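Local coordinates for protein host Factor for Q beta (Staphylococcus aureus, PDB 1KQ1) that probably acts as a pleiotropic regulator of translation, binding RNA as a hexameric, bacterial Sm-like protein, at residues L46-G50 / K51-I55; E38-K41 / Y42-S45. One frame throughout, in Å; residues are numbered along the deposited sequence.

Contact 1 of 2, residues L46-G50 / K51-I55; sequences LNSQG and KQHLI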
loop_
_atom_site.group_PDB
_atom_site.type_symbol
_atom_site.label_atom_id
_atom_site.label_comp_id
_atom_site.label_asym_id
_atom_site.label_seq_id
_atom_site.Cartn_x
_atom_site.Cartn_y
_atom_site.Cartn_z
ATOM N N LEU C 46 11.388 8.583 15.891
ATOM C CA LEU C 46 12.761 8.792 15.423
ATOM C C LEU C 46 13.204 10.198 15.725
ATOM O O LEU C 46 12.567 11.150 15.317
ATOM C CB LEU C 46 12.874 8.508 13.909
ATOM C CG LEU C 46 14.281 8.422 13.294
ATOM C CD1 LEU C 46 14.918 7.094 13.719
ATOM C CD2 LEU C 46 14.205 8.556 11.788
ATOM N N ASN C 47 14.301 10.310 16.475
ATOM C CA ASN C 47 14.870 11.586 16.898
ATOM C C ASN C 47 15.954 11.912 15.888
ATOM O O ASN C 47 16.962 11.197 15.744
ATOM C CB ASN C 47 15.425 11.388 18.316
ATOM C CG ASN C 47 16.266 12.558 18.811
ATOM O OD1 ASN C 47 16.712 12.565 19.965
ATOM N ND2 ASN C 47 16.503 13.528 17.954
ATOM N N SER C 48 15.707 12.968 15.121
ATOM C CA SER C 48 16.637 13.360 14.087
ATOM C C SER C 48 17.174 14.732 14.438
ATOM O O SER C 48 16.798 15.315 15.456
ATOM C CB SER C 48 15.939 13.429 12.722
ATOM O OG SER C 48 15.513 12.133 12.318
ATOM N N GLN C 49 18.040 15.233 13.575
ATOM C CA GLN C 49 18.646 16.541 13.782
ATOM C C GLN C 49 17.624 17.666 13.610
ATOM O O GLN C 49 17.122 17.914 12.508
ATOM C CB GLN C 49 19.823 16.731 12.814
ATOM C CG GLN C 49 19.496 16.636 11.317
ATOM C CD GLN C 49 19.339 15.203 10.792
ATOM O OE1 GLN C 49 19.261 14.985 9.580
ATOM N NE2 GLN C 49 19.286 14.229 11.700
ATOM N N GLY C 50 17.309 18.336 14.710
ATOM C CA GLY C 50 16.349 19.424 14.659
ATOM C C GLY C 50 14.921 18.984 14.371
ATOM O O GLY C 50 14.036 19.832 14.267
ATOM N N LYS C 51 14.685 17.672 14.267
ATOM C CA LYS C 51 13.343 17.166 13.973
ATOM C C LYS C 51 12.965 15.925 14.788
ATOM O O LYS C 51 13.819 15.100 15.110
ATOM C CB LYS C 51 13.242 16.806 12.476
ATOM C CG LYS C 51 13.542 17.936 11.511
ATOM C CD LYS C 51 12.273 18.609 11.038
ATOM C CE LYS C 51 12.575 19.679 9.992
ATOM N NZ LYS C 51 13.363 20.810 10.560
ATOM N N GLN C 52 11.691 15.807 15.150
ATOM C CA GLN C 52 11.228 14.604 15.849
ATOM C C GLN C 52 10.213 14.016 14.883
ATOM O O GLN C 52 9.323 14.724 14.402
ATOM C CB GLN C 52 10.586 14.951 17.197
ATOM C CG GLN C 52 9.858 13.811 17.917
ATOM C CD GLN C 52 10.743 12.631 18.263
ATOM O OE1 GLN C 52 11.886 12.796 18.694
ATOM N NE2 GLN C 52 10.206 11.431 18.097
ATOM N N HIS C 53 10.354 12.729 14.576
ATOM C CA HIS C 53 9.427 12.105 13.640
ATOM C C HIS C 53 8.679 10.952 14.262
ATOM O O HIS C 53 9.255 10.096 14.955
ATOM C CB HIS C 53 10.159 11.521 12.445
ATOM C CG HIS C 53 11.133 12.447 11.787
ATOM N ND1 HIS C 53 10.742 13.391 10.864
ATOM C CD2 HIS C 53 12.486 12.498 11.828
ATOM C CE1 HIS C 53 11.809 13.984 10.362
ATOM N NE2 HIS C 53 12.881 13.460 10.929
ATOM N N LEU C 54 7.385 10.881 14.000
ATOM C CA LEU C 54 6.594 9.744 14.460
ATOM C C LEU C 54 6.236 9.055 13.117
ATOM O O LEU C 54 5.460 9.607 12.325
ATOM C CB LEU C 54 5.315 10.197 15.156
ATOM C CG LEU C 54 4.455 9.045 15.644
ATOM C CD1 LEU C 54 5.276 8.229 16.686
ATOM C CD2 LEU C 54 3.164 9.606 16.241
ATOM N N ILE C 55 6.796 7.869 12.899
ATOM C CA ILE C 55 6.684 7.147 11.613
ATOM C C ILE C 55 5.799 5.947 11.706
ATOM O O ILE C 55 5.876 5.161 12.674
ATOM C CB ILE C 55 8.096 6.677 11.186
ATOM C CG1 ILE C 55 9.061 7.870 11.059
ATOM C CG2 ILE C 55 8.019 5.945 9.890
ATOM C CD1 ILE C 55 10.572 7.399 10.950
#

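Contact 2 of 2, residues E38-K41 / Y42-S45; sequences EYDK and YVVS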
loop_
_atom_site.group_PDB
_atom_site.type_symbol
_atom_site.label_atom_id
_atom_site.label_comp_id
_atom_site.label_asym_id
_atom_site.label_seq_id
_atom_site.Cartn_x
_atom_site.Cartn_y
_atom_site.Cartn_z
ATOM N N GLU C 38 11.671 5.194 20.757
ATOM C CA GLU C 38 10.671 4.256 21.213
ATOM C C GLU C 38 9.984 3.715 19.985
ATOM O O GLU C 38 10.089 4.302 18.912
ATOM C CB GLU C 38 9.615 4.972 22.056
ATOM C CG GLU C 38 10.147 5.859 23.142
ATOM C CD GLU C 38 9.041 6.620 23.827
ATOM O OE1 GLU C 38 8.076 5.972 24.296
ATOM O OE2 GLU C 38 9.140 7.865 23.895
ATOM N N TYR C 39 9.274 2.605 20.150
ATOM C CA TYR C 39 8.530 2.021 19.036
ATOM C C TYR C 39 7.489 1.069 19.593
ATOM O O TYR C 39 7.578 0.636 20.753
ATOM C CB TYR C 39 9.499 1.267 18.108
ATOM C CG TYR C 39 10.094 0.005 18.719
ATOM C CD1 TYR C 39 9.398 -1.198 18.687
ATOM C CD2 TYR C 39 11.312 0.039 19.412
ATOM C CE1 TYR C 39 9.870 -2.334 19.323
ATOM C CE2 TYR C 39 11.788 -1.122 20.066
ATOM C CZ TYR C 39 11.064 -2.290 20.011
ATOM O OH TYR C 39 11.538 -3.459 20.628
ATOM N N ASP C 40 6.472 0.764 18.792
ATOM C CA ASP C 40 5.501 -0.236 19.205
ATOM C C ASP C 40 4.983 -0.922 17.946
ATOM O O ASP C 40 5.610 -0.802 16.884
ATOM C CB ASP C 40 4.371 0.368 20.053
ATOM C CG ASP C 40 3.489 1.376 19.298
ATOM O OD1 ASP C 40 3.483 1.413 18.033
ATOM O OD2 ASP C 40 2.767 2.138 19.989
ATOM N N LYS C 41 3.861 -1.631 18.030
ATOM C CA LYS C 41 3.405 -2.345 16.847
ATOM C C LYS C 41 3.037 -1.459 15.676
ATOM O O LYS C 41 3.000 -1.946 14.557
ATOM C CB LYS C 41 2.195 -3.228 17.159
ATOM C CG LYS C 41 1.646 -3.916 15.925
ATOM C CD LYS C 41 2.703 -4.794 15.273
ATOM C CE LYS C 41 2.436 -4.951 13.790
ATOM N NZ LYS C 41 3.064 -3.850 13.009
ATOM N N TYR C 42 2.796 -0.188 15.909
ATOM C CA TYR C 42 2.355 0.630 14.777
ATOM C C TYR C 42 3.263 1.761 14.401
ATOM O O TYR C 42 3.259 2.182 13.230
ATOM C CB TYR C 42 0.981 1.229 15.061
ATOM C CG TYR C 42 -0.086 0.197 15.214
ATOM C CD1 TYR C 42 -0.291 -0.759 14.221
ATOM C CD2 TYR C 42 -0.875 0.148 16.357
ATOM C CE1 TYR C 42 -1.255 -1.747 14.359
ATOM C CE2 TYR C 42 -1.849 -0.844 16.508
ATOM C CZ TYR C 42 -2.030 -1.788 15.503
ATOM O OH TYR C 42 -2.983 -2.781 15.637
ATOM N N VAL C 43 4.021 2.269 15.360
ATOM C CA VAL C 43 4.864 3.411 15.082
ATOM C C VAL C 43 6.280 3.304 15.605
ATOM O O VAL C 43 6.606 2.423 16.393
ATOM C CB VAL C 43 4.242 4.724 15.645
ATOM C CG1 VAL C 43 2.831 4.939 15.030
ATOM C CG2 VAL C 43 4.092 4.641 17.178
ATOM N N VAL C 44 7.112 4.194 15.080
ATOM C CA VAL C 44 8.498 4.300 15.488
ATOM C C VAL C 44 8.751 5.784 15.719
ATOM O O VAL C 44 8.411 6.631 14.880
ATOM C CB VAL C 44 9.456 3.784 14.405
ATOM C CG1 VAL C 44 10.953 4.051 14.828
ATOM C CG2 VAL C 44 9.237 2.326 14.139
ATOM N N SER C 45 9.316 6.113 16.876
ATOM C CA SER C 45 9.638 7.484 17.206
ATOM C C SER C 45 11.104 7.706 16.858
ATOM O O SER C 45 11.982 7.089 17.486
ATOM C CB SER C 45 9.401 7.728 18.700
ATOM O OG SER C 45 9.667 9.084 19.005
#

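Contact 1 of 2, residues L46-G50 / K51-I55
Leu46 and His53 pair across a beta hairpin that joins strands 43-48 and 51-56, a local contact whose strand axes run 158° apart. They form a regular antiparallel hydrogen-bonded pair, with Leu46 N 2.8 Å from His53 O at 173°. Further out, the turn residues Gln49 and Gly50 have the backbone angles of a type II turn, with Gly50 at positive phi. One bond across it is short, Ser48 N to Lys51 O at 2.8 Å; the return bond from Lys51 N to Ser48 O is weak at 3.4 Å.

In this Sm-like fold the hairpin's outer strand reaches the subunit boundary: His53 to Ile55 pair antiparallel with a strand of the second subunit, extending the sheet. Leu46, Ser48, His53 and Ile55 line one face of the hairpin. Placing its CG beside the backbone N (chi1 -49°), His53 presents its ring edge to Ser48, whose OG lies in the ring plane 3.1 Å from His53 CD2. Both groups are anchored elsewhere, Ser48 OG on Lys33 O and His53 ND1 on Thr64 OG1 of the second subunit. Beside them, Ile55 reaches over with CD1, touching both CB and CD2 of Leu46 at 3.9 Å. From the reverse face, Gln52 brings OE1 to 3.7 Å from Asn47 CA.

Contact 2 of 2, residues E38-K41 / Y42-S45
Asp40 OD1 is gripped by two backbone N-H groups, those of Tyr42 at 2.7 Å and Val43 at 2.9 Å. The first donor comes from above the carboxylate plane, 36° out of it, whereas the second lies nearly along the C-O axis. The bond to the amide two residues ahead defines an Asx turn, and together the two should hold the carboxylate's rotation. Asp40 can turn forward to these amides because its CG is tucked between the backbone N and the carbonyl carbon (chi1 65°). Its side chain then runs alongside that of Val43, with Val43 CG2 3.4 Å from Asp40 OD1.

Behind this turn the backbones close as an antiparallel hairpin: Asp40 N donates to Val43 O at 2.9 Å, and Ser45 N to Glu38 O at 2.8 Å, nearly straight at 169°. Between these bonds, Tyr39 and Val44 form a non-hydrogen-bonded pair, in which Tyr39 CB meets Val44 CG2 at 4.1 Å. At the tip, Lys41 lays its CG over one face of the Tyr42 ring, 4.2 Å from the centroid and offset toward the rim, a CH-pi contact.

The hairpin joins strands 31-39 and 43-48 beneath the N-terminal helix 7-17, where Tyr39 packs on Leu12 and its OH is hydrogen-bonded to Glu13 OE2. Val44 rests on Ile60 and Tyr63 of strand 60-65, while Val43 touches Leu54 and Tyr56 of strand 51-56 and Ile7 of the second subunit.

Along the chain contact 2 comes first and contact 1 follows directly, their centres 13 Å apart. They are successive hairpins with strand 43-48 in common: contact 2 ties it to strand 31-39 on one side, contact 1 to strand 51-56 on the other, and their turns sit at opposite ends of the shared strand. The two meet directly where Ile55 N lies 2.8 Å from Val44 O, a probable hydrogen bond, and where Leu54 CD1 packs 3.8 Å from Val43 CB. Three adjacent strands of the antiparallel sheet are thereby joined in a meander. Both contacts touch the second subunit, contact 1 through sheet pairing and contact 2 through packing, consistent with assembly of the hexamer.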